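Local structure of fanconi-associated nuclease 1 homolog (5Y7Q) at residues L418-I423 against L481-V486; C473-K478 against E489-E494; Y219-V224 against H433-A438; L410-F415 against F485-L490. The protein is a bacterial homolog of Fanconi-associated nuclease 1, a largely helical DNA-bound protein that combines helix-turn-helix, SAP and VRR-NUC domains. All blocks are in the same frame, centred on the assembly; numbering follows the deposited sequence.

Contact 1 of 4, residues L418-I423 against L481-V486. With nucleotides of chain D.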
# COMPACT_ATOMS: atom_id res chain seq x y z
N LEU A 418 6.85 -3.76 -22.09
CA LEU A 418 7.11 -2.91 -23.25
C LEU A 418 7.59 -1.54 -22.80
O LEU A 418 8.61 -1.02 -23.28
CB LEU A 418 5.87 -2.80 -24.13
CG LEU A 418 5.99 -2.05 -25.44
CD1 LEU A 418 7.18 -2.55 -26.29
CD2 LEU A 418 4.67 -2.18 -26.20
N CYS A 419 6.89 -0.98 -21.81
CA CYS A 419 7.07 0.41 -21.42
C CYS A 419 8.05 0.59 -20.28
O CYS A 419 8.14 1.69 -19.73
CB CYS A 419 5.71 1.01 -21.08
SG CYS A 419 4.78 1.27 -22.57
N TRP A 420 8.76 -0.48 -19.92
CA TRP A 420 9.74 -0.45 -18.83
C TRP A 420 10.67 0.77 -18.89
O TRP A 420 10.91 1.43 -17.88
CB TRP A 420 10.57 -1.72 -18.90
CG TRP A 420 11.44 -1.90 -17.76
CD1 TRP A 420 12.68 -1.38 -17.59
CD2 TRP A 420 11.16 -2.69 -16.60
NE1 TRP A 420 13.21 -1.79 -16.38
CE2 TRP A 420 12.29 -2.60 -15.76
CE3 TRP A 420 10.08 -3.46 -16.19
CZ2 TRP A 420 12.36 -3.25 -14.53
CZ3 TRP A 420 10.14 -4.11 -14.95
CH2 TRP A 420 11.27 -4.01 -14.14
N GLU A 421 11.22 1.06 -20.07
CA GLU A 421 12.22 2.11 -20.18
C GLU A 421 11.63 3.48 -19.96
O GLU A 421 12.36 4.40 -19.57
CB GLU A 421 12.94 2.03 -21.53
CG GLU A 421 14.35 1.44 -21.43
CD GLU A 421 14.45 0.02 -21.97
OE1 GLU A 421 13.95 -0.23 -23.09
OE2 GLU A 421 15.04 -0.84 -21.27
N ALA A 422 10.33 3.65 -20.20
CA ALA A 422 9.66 4.90 -19.84
C ALA A 422 9.23 4.93 -18.38
O ALA A 422 9.24 5.99 -17.74
CB ALA A 422 8.45 5.13 -20.73
N ILE A 423 8.80 3.78 -17.84
CA ILE A 423 8.30 3.76 -16.48
C ILE A 423 9.41 4.11 -15.51
O ILE A 423 9.20 4.83 -14.53
CB ILE A 423 7.65 2.39 -16.21
CG1 ILE A 423 6.35 2.29 -16.99
CG2 ILE A 423 7.39 2.17 -14.73
CD1 ILE A 423 5.81 0.90 -17.03
N LEU A 481 13.02 -8.08 -11.06
CA LEU A 481 13.11 -6.72 -10.55
C LEU A 481 11.73 -6.25 -10.10
O LEU A 481 10.73 -6.51 -10.76
CB LEU A 481 13.66 -5.78 -11.63
CG LEU A 481 15.14 -5.90 -11.99
CD1 LEU A 481 15.55 -4.76 -12.87
CD2 LEU A 481 16.00 -5.92 -10.75
N GLN A 482 11.67 -5.59 -8.95
CA GLN A 482 10.39 -5.09 -8.46
C GLN A 482 9.90 -3.93 -9.32
O GLN A 482 10.67 -3.02 -9.64
CB GLN A 482 10.52 -4.65 -7.01
CG GLN A 482 11.04 -5.75 -6.16
CD GLN A 482 10.07 -6.16 -5.13
OE1 GLN A 482 8.89 -6.39 -5.42
NE2 GLN A 482 10.54 -6.27 -3.88
N SER A 483 8.63 -4.00 -9.72
CA SER A 483 8.02 -3.03 -10.63
C SER A 483 6.55 -2.90 -10.29
O SER A 483 5.96 -3.79 -9.67
CB SER A 483 8.18 -3.46 -12.09
OG SER A 483 7.29 -4.54 -12.37
N PRO A 484 5.92 -1.81 -10.69
CA PRO A 484 4.47 -1.71 -10.47
C PRO A 484 3.63 -2.71 -11.28
O PRO A 484 2.63 -3.23 -10.75
CB PRO A 484 4.17 -0.25 -10.85
CG PRO A 484 5.28 0.13 -11.82
CD PRO A 484 6.48 -0.61 -11.36
N PHE A 485 3.92 -2.92 -12.57
CA PHE A 485 3.00 -3.66 -13.43
C PHE A 485 3.38 -5.10 -13.80
O PHE A 485 2.59 -5.77 -14.47
CB PHE A 485 2.75 -2.89 -14.72
CG PHE A 485 2.32 -1.49 -14.50
CD1 PHE A 485 3.16 -0.44 -14.84
CD2 PHE A 485 1.10 -1.22 -13.94
CE1 PHE A 485 2.77 0.87 -14.65
CE2 PHE A 485 0.69 0.09 -13.74
CZ PHE A 485 1.54 1.14 -14.09
N VAL A 486 4.56 -5.60 -13.43
CA VAL A 486 5.04 -6.86 -13.99
C VAL A 486 5.03 -7.92 -12.91
O VAL A 486 5.78 -7.83 -11.93
CB VAL A 486 6.44 -6.73 -14.61
CG1 VAL A 486 6.93 -8.10 -15.06
CG2 VAL A 486 6.41 -5.76 -15.78
P DT D 12 5.39 -5.72 4.72
OP1 DT D 12 4.59 -5.78 5.97
OP2 DT D 12 6.85 -5.49 4.81
O5' DT D 12 5.14 -7.07 3.87
C5' DT D 12 6.05 -7.46 2.80
C4' DT D 12 5.46 -8.59 1.94
O4' DT D 12 4.98 -8.05 0.67
C3' DT D 12 6.45 -9.69 1.56
O3' DT D 12 6.34 -10.78 2.46
C2' DT D 12 5.97 -10.07 0.16
C1' DT D 12 5.65 -8.70 -0.39
N1 DT D 12 6.86 -7.89 -0.71
C2 DT D 12 7.91 -8.45 -1.43
O2 DT D 12 7.93 -9.60 -1.85
N3 DT D 12 8.96 -7.60 -1.65
C4 DT D 12 9.07 -6.29 -1.23
O4 DT D 12 10.06 -5.60 -1.47
C5 DT D 12 7.95 -5.78 -0.49
C6 DT D 12 6.91 -6.58 -0.27
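Trp420 meets Leu481, Ser483 and Val486 with the outer rim of its six-membered ring. Leu481 CB lies near the ring plane, 3.9 Å from Trp420 CH2, and Val486 CG2 comes up to the edge at Trp420 CZ3. Ser483 CB approaches that same CZ3 obliquely, at 3.5 Å. The indole needs its length here: CG stands opposite the backbone N (chi1 -171°), which carries the ring away from helix 420-423 to residues 481-486. One helical turn further along, Ile423 turns its two branches to different partners. Its CD1 reaches the edge of the Phe485 ring, 3.7 Å from CD1 of that phenylalanine, while its CG2 slides past Pro484 CG. Behind this apolar layer the loop is shaped by an ST motif, in which Ser483 OG accepts from Val486 N at 3.1 Å; a serine suits the place because its hydroxyl folds back on the chain while its CB still faces the tryptophan. Pro484, between Ser483 and Phe485 in the chain, lays its CB over the centre of one face of the Phe485 ring. Farther out, Trp420 NE1 gives its hydrogen to Glu222, so the buried indole nitrogen is satisfied. Leu481 O accepts from Trp488 NE1, and Gln482 points the other way, toward the thymine of DT12 of chain D.

Contact 2 of 4, residues C473-K478 against E489-E494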
# COMPACT_ATOMS: atom_id res chain seq x y z
N CYS A 473 13.28 -9.49 -24.67
CA CYS A 473 14.56 -9.04 -24.12
C CYS A 473 14.37 -8.32 -22.80
O CYS A 473 15.13 -8.55 -21.86
CB CYS A 473 15.30 -8.18 -25.13
SG CYS A 473 16.24 -9.24 -26.25
N ARG A 474 13.37 -7.44 -22.70
CA ARG A 474 13.09 -6.81 -21.43
C ARG A 474 12.77 -7.86 -20.37
O ARG A 474 13.20 -7.74 -19.23
CB ARG A 474 11.93 -5.81 -21.57
CG ARG A 474 12.18 -4.45 -20.90
CD ARG A 474 13.31 -3.64 -21.54
NE ARG A 474 13.18 -3.48 -22.99
CZ ARG A 474 14.10 -3.86 -23.88
NH1 ARG A 474 15.24 -4.41 -23.46
NH2 ARG A 474 13.89 -3.69 -25.19
N TYR A 475 12.08 -8.93 -20.77
CA TYR A 475 11.75 -10.02 -19.87
C TYR A 475 13.01 -10.71 -19.37
O TYR A 475 13.10 -11.05 -18.18
CB TYR A 475 10.85 -11.01 -20.58
CG TYR A 475 10.40 -12.25 -19.79
CD1 TYR A 475 11.16 -13.43 -19.78
CD2 TYR A 475 9.21 -12.24 -19.12
CE1 TYR A 475 10.74 -14.55 -19.10
CE2 TYR A 475 8.78 -13.34 -18.43
CZ TYR A 475 9.54 -14.49 -18.42
OH TYR A 475 9.05 -15.57 -17.73
N ARG A 476 13.97 -10.96 -20.24
CA ARG A 476 15.17 -11.65 -19.78
C ARG A 476 16.06 -10.73 -18.94
O ARG A 476 16.58 -11.15 -17.90
CB ARG A 476 15.95 -12.21 -20.97
CG ARG A 476 15.38 -13.47 -21.59
CD ARG A 476 15.84 -13.55 -23.04
NE ARG A 476 15.89 -14.90 -23.59
CZ ARG A 476 14.82 -15.67 -23.75
NH1 ARG A 476 13.61 -15.24 -23.38
NH2 ARG A 476 14.97 -16.88 -24.28
N ASP A 477 16.23 -9.49 -19.38
CA ASP A 477 17.06 -8.51 -18.68
C ASP A 477 16.52 -8.23 -17.27
O ASP A 477 17.25 -8.30 -16.28
CB ASP A 477 17.13 -7.22 -19.52
CG ASP A 477 18.42 -6.42 -19.31
OD1 ASP A 477 18.60 -5.80 -18.23
OD2 ASP A 477 19.24 -6.39 -20.26
N LYS A 478 15.23 -7.92 -17.18
CA LYS A 478 14.64 -7.38 -15.97
C LYS A 478 14.01 -8.42 -15.07
O LYS A 478 13.39 -8.03 -14.07
CB LYS A 478 13.58 -6.35 -16.34
CG LYS A 478 14.11 -5.24 -17.18
CD LYS A 478 15.46 -4.76 -16.68
CE LYS A 478 15.87 -3.47 -17.40
NZ LYS A 478 17.32 -3.16 -17.26
N GLU A 489 6.16 -14.00 -11.25
CA GLU A 489 5.74 -15.30 -10.74
C GLU A 489 4.67 -15.88 -11.65
O GLU A 489 4.67 -17.08 -11.95
CB GLU A 489 5.24 -15.13 -9.30
CG GLU A 489 5.91 -13.93 -8.50
CD GLU A 489 5.38 -12.50 -8.89
OE1 GLU A 489 4.22 -12.40 -9.39
OE2 GLU A 489 6.14 -11.49 -8.71
N LEU A 490 3.77 -15.02 -12.13
CA LEU A 490 2.63 -15.39 -12.94
C LEU A 490 2.98 -15.60 -14.41
O LEU A 490 2.28 -16.34 -15.10
CB LEU A 490 1.56 -14.31 -12.83
CG LEU A 490 0.49 -14.31 -13.91
CD1 LEU A 490 -0.51 -15.42 -13.64
CD2 LEU A 490 -0.20 -12.97 -14.01
N LEU A 491 4.05 -14.95 -14.90
CA LEU A 491 4.31 -14.89 -16.33
C LEU A 491 5.49 -15.80 -16.66
O LEU A 491 6.61 -15.33 -16.87
CB LEU A 491 4.58 -13.43 -16.73
CG LEU A 491 4.87 -13.04 -18.18
CD1 LEU A 491 3.75 -13.53 -19.06
CD2 LEU A 491 4.98 -11.55 -18.28
N GLY A 492 5.18 -17.06 -16.93
CA GLY A 492 6.20 -18.02 -17.31
C GLY A 492 6.44 -17.95 -18.78
O GLY A 492 5.67 -17.34 -19.51
N GLU A 493 7.55 -18.55 -19.22
CA GLU A 493 7.93 -18.33 -20.61
C GLU A 493 6.82 -18.77 -21.56
O GLU A 493 6.54 -18.08 -22.55
CB GLU A 493 9.24 -19.04 -20.92
CG GLU A 493 10.29 -18.11 -21.49
CD GLU A 493 11.50 -18.88 -21.96
OE1 GLU A 493 11.83 -19.89 -21.30
OE2 GLU A 493 12.10 -18.49 -22.99
N GLU A 494 6.12 -19.87 -21.23
CA GLU A 494 5.09 -20.39 -22.14
C GLU A 494 3.90 -19.44 -22.24
O GLU A 494 3.43 -19.12 -23.34
CB GLU A 494 4.65 -21.78 -21.71
CG GLU A 494 5.79 -22.73 -21.31
CD GLU A 494 6.65 -23.22 -22.48
OE1 GLU A 494 6.34 -22.89 -23.65
OE2 GLU A 494 7.64 -23.95 -22.23
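Tyr475 points its ring from helix 467-478 straight at the turn before helix 493-502, and its hydroxyl ends on the backbone carbonyl of Leu491. The OH donates to Leu491 O at 2.6 Å, lying in the carbonyl plane with a C=O...O angle of 151°, and that oxygen in turn sits near the plane of the phenol ring, at its edge. The reach depends on chi1 of 179°, which sets CG opposite the backbone N and sends the ring outward from the helix. A tyrosine fits because a rigid six-membered ring spans the distance between helix and loop and still brings a donor to its far end. Beside this bond, Leu491 turns its branched carbon to the ring, with CG 3.9 Å from Tyr475 CE2, so the aromatic ring has an apolar neighbour as well as a polar one. Glu493, at the first turn of the next helix, passes its CG obliquely by the same ring. Its extended chain then crosses that of Arg476 at about a right angle, and the guanidinium and carboxylate planes stand 67° apart. Glu493 OE2 lies near the guanidinium plane, 3.5 Å from Arg476 NH2 and nearly as close to NH1, a long salt bridge rather than a paired, coplanar one. Tyr475 also meets Phe479 edge-to-face, and Leu491 continues inward to Leu410 and Leu417. Chemically, a directional bond to a main-chain oxygen fixes the course of the chain just before Gly492, the N-cap residue, while the exposed ion pair probably adds a looser electrostatic attraction.

Contact 3 of 4, residues Y219-V224 against H433-A438. With nucleotides of chain D.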
# COMPACT_ATOMS: atom_id res chain seq x y z
N TYR A 219 15.08 -8.80 -2.20
CA TYR A 219 14.43 -7.70 -2.90
C TYR A 219 15.40 -7.23 -3.95
O TYR A 219 16.55 -6.93 -3.63
CB TYR A 219 14.13 -6.55 -1.94
CG TYR A 219 13.09 -6.80 -0.87
CD1 TYR A 219 12.34 -7.97 -0.86
CD2 TYR A 219 12.85 -5.84 0.11
CE1 TYR A 219 11.38 -8.18 0.12
CE2 TYR A 219 11.89 -6.04 1.09
CZ TYR A 219 11.16 -7.21 1.09
OH TYR A 219 10.20 -7.40 2.06
N ARG A 220 14.98 -7.16 -5.21
CA ARG A 220 15.86 -6.68 -6.27
C ARG A 220 15.18 -5.51 -6.96
O ARG A 220 14.14 -5.68 -7.60
CB ARG A 220 16.20 -7.78 -7.27
CG ARG A 220 16.89 -8.99 -6.65
CD ARG A 220 17.54 -9.90 -7.69
NE ARG A 220 18.13 -9.14 -8.79
CZ ARG A 220 17.65 -9.17 -10.03
NH1 ARG A 220 16.60 -9.92 -10.29
NH2 ARG A 220 18.22 -8.45 -11.00
N TYR A 221 15.77 -4.33 -6.83
CA TYR A 221 15.21 -3.10 -7.35
C TYR A 221 15.98 -2.65 -8.58
O TYR A 221 17.18 -2.88 -8.68
CB TYR A 221 15.26 -1.99 -6.31
CG TYR A 221 14.40 -2.23 -5.08
CD1 TYR A 221 14.94 -2.82 -3.92
CD2 TYR A 221 13.06 -1.86 -5.06
CE1 TYR A 221 14.17 -3.04 -2.80
CE2 TYR A 221 12.28 -2.07 -3.96
CZ TYR A 221 12.84 -2.65 -2.82
OH TYR A 221 12.05 -2.85 -1.73
N GLU A 222 15.26 -2.01 -9.51
CA GLU A 222 15.91 -1.49 -10.71
C GLU A 222 16.77 -0.29 -10.35
O GLU A 222 16.39 0.54 -9.52
CB GLU A 222 14.88 -1.11 -11.77
CG GLU A 222 15.44 -0.31 -12.97
CD GLU A 222 16.28 -1.14 -13.96
OE1 GLU A 222 17.38 -1.63 -13.60
OE2 GLU A 222 15.84 -1.27 -15.11
N SER A 223 17.95 -0.21 -10.96
CA SER A 223 18.90 0.86 -10.68
C SER A 223 18.64 2.00 -11.64
O SER A 223 18.71 1.82 -12.86
CB SER A 223 20.33 0.35 -10.80
OG SER A 223 21.01 1.04 -11.83
N VAL A 224 18.31 3.17 -11.11
CA VAL A 224 18.17 4.39 -11.91
C VAL A 224 19.32 5.31 -11.56
O VAL A 224 19.71 5.41 -10.39
CB VAL A 224 16.83 5.11 -11.66
CG1 VAL A 224 16.71 6.30 -12.57
CG2 VAL A 224 15.68 4.17 -11.84
N HIS A 433 16.34 7.29 -4.30
CA HIS A 433 17.15 6.33 -3.55
C HIS A 433 17.11 4.97 -4.26
O HIS A 433 16.34 4.78 -5.21
CB HIS A 433 16.66 6.22 -2.10
CG HIS A 433 15.20 5.95 -1.98
ND1 HIS A 433 14.63 4.74 -2.30
CD2 HIS A 433 14.17 6.75 -1.58
CE1 HIS A 433 13.32 4.80 -2.11
NE2 HIS A 433 13.02 6.00 -1.65
N PRO A 434 17.92 4.00 -3.82
CA PRO A 434 18.04 2.74 -4.56
C PRO A 434 16.83 1.82 -4.49
O PRO A 434 16.88 0.76 -5.13
CB PRO A 434 19.25 2.07 -3.90
CG PRO A 434 20.00 3.14 -3.33
CD PRO A 434 19.01 4.13 -2.84
N PHE A 435 15.86 2.08 -3.62
CA PHE A 435 14.82 1.12 -3.24
C PHE A 435 13.41 1.38 -3.81
O PHE A 435 12.45 0.86 -3.25
CB PHE A 435 14.80 1.01 -1.73
CG PHE A 435 16.16 0.73 -1.16
CD1 PHE A 435 16.68 -0.56 -1.21
CD2 PHE A 435 16.94 1.74 -0.66
CE1 PHE A 435 17.94 -0.83 -0.72
CE2 PHE A 435 18.20 1.48 -0.17
CZ PHE A 435 18.70 0.19 -0.20
N HIS A 436 13.24 2.26 -4.80
CA HIS A 436 11.92 2.49 -5.40
C HIS A 436 11.42 1.31 -6.23
O HIS A 436 12.06 0.91 -7.22
CB HIS A 436 11.91 3.71 -6.32
CG HIS A 436 12.25 5.00 -5.65
ND1 HIS A 436 11.31 5.79 -5.04
CD2 HIS A 436 13.42 5.66 -5.55
CE1 HIS A 436 11.89 6.88 -4.57
NE2 HIS A 436 13.17 6.82 -4.86
N SER A 437 10.24 0.80 -5.91
CA SER A 437 9.64 -0.18 -6.81
C SER A 437 8.93 0.48 -8.00
O SER A 437 8.82 -0.16 -9.05
CB SER A 437 8.70 -1.10 -6.04
OG SER A 437 7.45 -0.49 -5.86
N ALA A 438 8.54 1.74 -7.88
CA ALA A 438 7.89 2.56 -8.89
C ALA A 438 8.37 4.00 -8.77
O ALA A 438 8.82 4.41 -7.70
CB ALA A 438 6.37 2.54 -8.71
P DT D 12 5.39 -5.72 4.72
OP1 DT D 12 4.59 -5.78 5.97
OP2 DT D 12 6.85 -5.49 4.81
O5' DT D 12 5.14 -7.07 3.87
C5' DT D 12 6.05 -7.46 2.80
C4' DT D 12 5.46 -8.59 1.94
O4' DT D 12 4.98 -8.05 0.67
C3' DT D 12 6.45 -9.69 1.56
O3' DT D 12 6.34 -10.78 2.46
C2' DT D 12 5.97 -10.07 0.16
C1' DT D 12 5.65 -8.70 -0.39
N1 DT D 12 6.86 -7.89 -0.71
C2 DT D 12 7.91 -8.45 -1.43
O2 DT D 12 7.93 -9.60 -1.85
N3 DT D 12 8.96 -7.60 -1.65
C4 DT D 12 9.07 -6.29 -1.23
O4 DT D 12 10.06 -5.60 -1.47
C5 DT D 12 7.95 -5.78 -0.49
C6 DT D 12 6.91 -6.58 -0.27
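A type I beta turn from His433 to His436 forms the wall against which Tyr221 lies, beside the place where the thymine of DT12 of chain D rests on the protein. Phe435 supplies the largest share of that wall. Its CA sits over the centre of the Tyr221 ring, 3.8 Å from the centroid and only 10° off the ring normal, a CH-pi contact made by the backbone itself. The phenyl ring of Phe435 then turns its edge to the same tyrosine in an offset edge-to-face pair, with planes at 87° and centroids 5.8 Å apart; Phe435 CD1 approaches Tyr221 CE1 to 3.9 Å. Close to the main chain, Tyr221 CB touches Pro434 O at 3.4 Å. A broad, flat residue suits a surface made of turn backbone and one aromatic edge. The turn is stiffened from within: Phe435 N donates to His433 ND1 at 3.2 Å, almost in the imidazole plane, and His436 lays NE2 over the face of the His433 ring while that nitrogen accepts from Phe432 N. Toward the DNA, Tyr219 offers a ring face to the base, with DT12 O4 of chain D over its centre. Next to Tyr221 in the chain, Glu222 OE1 accepts from Ser223 N. Around the contact, Phe435 touches both helix 190-201, through Tyr200 and Phe201, and helix 209-215, where Phe211 meets it edge-to-face. Tyr219 touches Leu213 of that second helix, so the loop carrying both tyrosines lies directly against it.

Contact 4 of 4, residues L410-F415 against F485-L490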
# COMPACT_ATOMS: atom_id res chain seq x y z
N LEU A 410 -1.53 -10.56 -16.81
CA LEU A 410 -0.86 -10.74 -18.10
C LEU A 410 -0.83 -9.43 -18.88
O LEU A 410 0.23 -9.02 -19.37
CB LEU A 410 -1.54 -11.84 -18.91
CG LEU A 410 -1.09 -11.75 -20.36
CD1 LEU A 410 0.36 -12.21 -20.50
CD2 LEU A 410 -2.03 -12.53 -21.27
N ILE A 411 -1.97 -8.75 -18.99
CA ILE A 411 -2.00 -7.52 -19.77
C ILE A 411 -1.16 -6.42 -19.11
O ILE A 411 -0.40 -5.72 -19.79
CB ILE A 411 -3.45 -7.09 -19.99
CG1 ILE A 411 -4.09 -8.12 -20.89
CG2 ILE A 411 -3.52 -5.72 -20.62
CD1 ILE A 411 -5.52 -7.86 -21.18
N ASN A 412 -1.28 -6.26 -17.78
CA ASN A 412 -0.42 -5.29 -17.11
C ASN A 412 1.04 -5.66 -17.29
O ASN A 412 1.87 -4.79 -17.57
CB ASN A 412 -0.75 -5.19 -15.63
CG ASN A 412 -2.09 -4.55 -15.39
OD1 ASN A 412 -2.79 -4.22 -16.34
ND2 ASN A 412 -2.48 -4.42 -14.13
N SER A 413 1.37 -6.95 -17.20
CA SER A 413 2.76 -7.34 -17.38
C SER A 413 3.26 -6.94 -18.75
O SER A 413 4.29 -6.27 -18.88
CB SER A 413 2.92 -8.83 -17.15
OG SER A 413 2.81 -9.10 -15.76
N LEU A 414 2.54 -7.33 -19.81
CA LEU A 414 2.96 -6.96 -21.15
C LEU A 414 3.17 -5.45 -21.26
O LEU A 414 4.12 -4.99 -21.91
CB LEU A 414 1.92 -7.44 -22.17
CG LEU A 414 1.81 -8.96 -22.27
CD1 LEU A 414 0.61 -9.34 -23.07
CD2 LEU A 414 3.05 -9.50 -22.91
N PHE A 415 2.32 -4.67 -20.59
CA PHE A 415 2.50 -3.22 -20.61
C PHE A 415 3.79 -2.82 -19.90
O PHE A 415 4.57 -1.99 -20.41
CB PHE A 415 1.32 -2.54 -19.95
CG PHE A 415 1.56 -1.10 -19.66
CD1 PHE A 415 1.61 -0.18 -20.70
CD2 PHE A 415 1.72 -0.65 -18.37
CE1 PHE A 415 1.82 1.17 -20.45
CE2 PHE A 415 1.94 0.69 -18.10
CZ PHE A 415 1.99 1.61 -19.15
N PHE A 485 3.92 -2.92 -12.57
CA PHE A 485 3.00 -3.66 -13.43
C PHE A 485 3.38 -5.10 -13.80
O PHE A 485 2.59 -5.77 -14.47
CB PHE A 485 2.75 -2.89 -14.72
CG PHE A 485 2.32 -1.49 -14.50
CD1 PHE A 485 3.16 -0.44 -14.84
CD2 PHE A 485 1.10 -1.22 -13.94
CE1 PHE A 485 2.77 0.87 -14.65
CE2 PHE A 485 0.69 0.09 -13.74
CZ PHE A 485 1.54 1.14 -14.09
N VAL A 486 4.56 -5.60 -13.43
CA VAL A 486 5.04 -6.86 -13.99
C VAL A 486 5.03 -7.92 -12.91
O VAL A 486 5.78 -7.83 -11.93
CB VAL A 486 6.44 -6.73 -14.61
CG1 VAL A 486 6.93 -8.10 -15.06
CG2 VAL A 486 6.41 -5.76 -15.78
N TYR A 487 4.19 -8.95 -13.10
CA TYR A 487 4.07 -10.07 -12.18
C TYR A 487 4.86 -11.24 -12.79
O TYR A 487 4.31 -12.02 -13.56
CB TYR A 487 2.60 -10.46 -12.01
CG TYR A 487 1.60 -9.37 -11.61
CD1 TYR A 487 0.92 -9.44 -10.39
CD2 TYR A 487 1.31 -8.31 -12.45
CE1 TYR A 487 0.01 -8.47 -10.01
CE2 TYR A 487 0.39 -7.34 -12.08
CZ TYR A 487 -0.25 -7.42 -10.85
OH TYR A 487 -1.17 -6.46 -10.48
N TRP A 488 6.09 -11.45 -12.32
CA TRP A 488 6.99 -12.45 -12.91
C TRP A 488 6.63 -13.86 -12.49
O TRP A 488 6.88 -14.83 -13.22
CB TRP A 488 8.44 -12.21 -12.51
CG TRP A 488 8.96 -10.86 -12.71
CD1 TRP A 488 9.05 -9.87 -11.78
CD2 TRP A 488 9.52 -10.32 -13.93
NE1 TRP A 488 9.61 -8.75 -12.33
CE2 TRP A 488 9.91 -9.00 -13.65
CE3 TRP A 488 9.72 -10.83 -15.22
CZ2 TRP A 488 10.46 -8.17 -14.62
CZ3 TRP A 488 10.29 -10.00 -16.18
CH2 TRP A 488 10.66 -8.69 -15.87
N GLU A 489 6.16 -14.00 -11.25
CA GLU A 489 5.74 -15.30 -10.74
C GLU A 489 4.67 -15.88 -11.65
O GLU A 489 4.67 -17.08 -11.95
CB GLU A 489 5.24 -15.13 -9.30
CG GLU A 489 5.91 -13.93 -8.50
CD GLU A 489 5.38 -12.50 -8.89
OE1 GLU A 489 4.22 -12.40 -9.39
OE2 GLU A 489 6.14 -11.49 -8.71
N LEU A 490 3.77 -15.02 -12.13
CA LEU A 490 2.63 -15.39 -12.94
C LEU A 490 2.98 -15.60 -14.41
O LEU A 490 2.28 -16.34 -15.10
CB LEU A 490 1.56 -14.31 -12.83
CG LEU A 490 0.49 -14.31 -13.91
CD1 LEU A 490 -0.51 -15.42 -13.64
CD2 LEU A 490 -0.20 -12.97 -14.01
O HOH W 1 -1.15 -3.86 -11.34
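Ser413 and Tyr487 make the direct hydrogen bond between helix 409-418 and residues 485-490. Tyr487 N donates to Ser413 OG at 3.0 Å with a nearly straight N-H...O angle of 168°. The serine torsion puts OG opposite its own carbonyl carbon and leaves it beside the helix backbone, where it also bonds Gly409 O one turn back. A small hydroxyl is well suited to this spot: it serves two main-chain groups in a buried setting and lets the loop come close, with Val486 CA only 3.6 Å from Ser413 OG. The ring of Tyr487 keeps its edge to both Ser413 OG and Asn412 CB. Its hydroxyl is joined to Asn412 by a water, 3.1 Å from Asn412 ND2, which donates to it, and 2.7 Å from Tyr487 OH; ND2 also serves Arg523 O. Phe415 works differently. With chi1 at 168°, CG lies opposite the backbone N and the ring swings round toward the loop, presenting its edge to the face of Phe485. The two ring planes stand 71° apart. Phe415 CE2 comes within 3.6 Å of Phe485 CE1, toward the rim of that face. At the other end Leu490 stretches CD2 toward the backbone of Leu410. Phe512 (edge-to-face) and Leu515 of helix 505-517 also pack on Phe415. The arrangement is helix-to-loop packing: helix 409-418 lies against the connection between helices 467-478 and 493-502, a connection within the VRR-NUC family region, with an aromatic edge-to-face pair at one end and a serine hydroxyl accepting a loop N-H in the middle.

Contact 3 opens first along the chain, at 219-224, and closes a long loop of more than 200 residues at 433-438. Before it closes, contact 4 opens on helix 409-418 and contact 1 on helix 420-423, so contact 3 crosses both. Contact 2 starts only afterwards, in series with contact 3, and crosses contact 1. Contacts 1, 4 and 2 then close one after another along 481-494, sharing residues at the joins. This connecting segment therefore binds helices 409-418, 420-423 and 467-478 together, while polar bonds from contact 1, among them a backbone bond between Gln482 and Arg220, tie that group to 219-224 near the DNA.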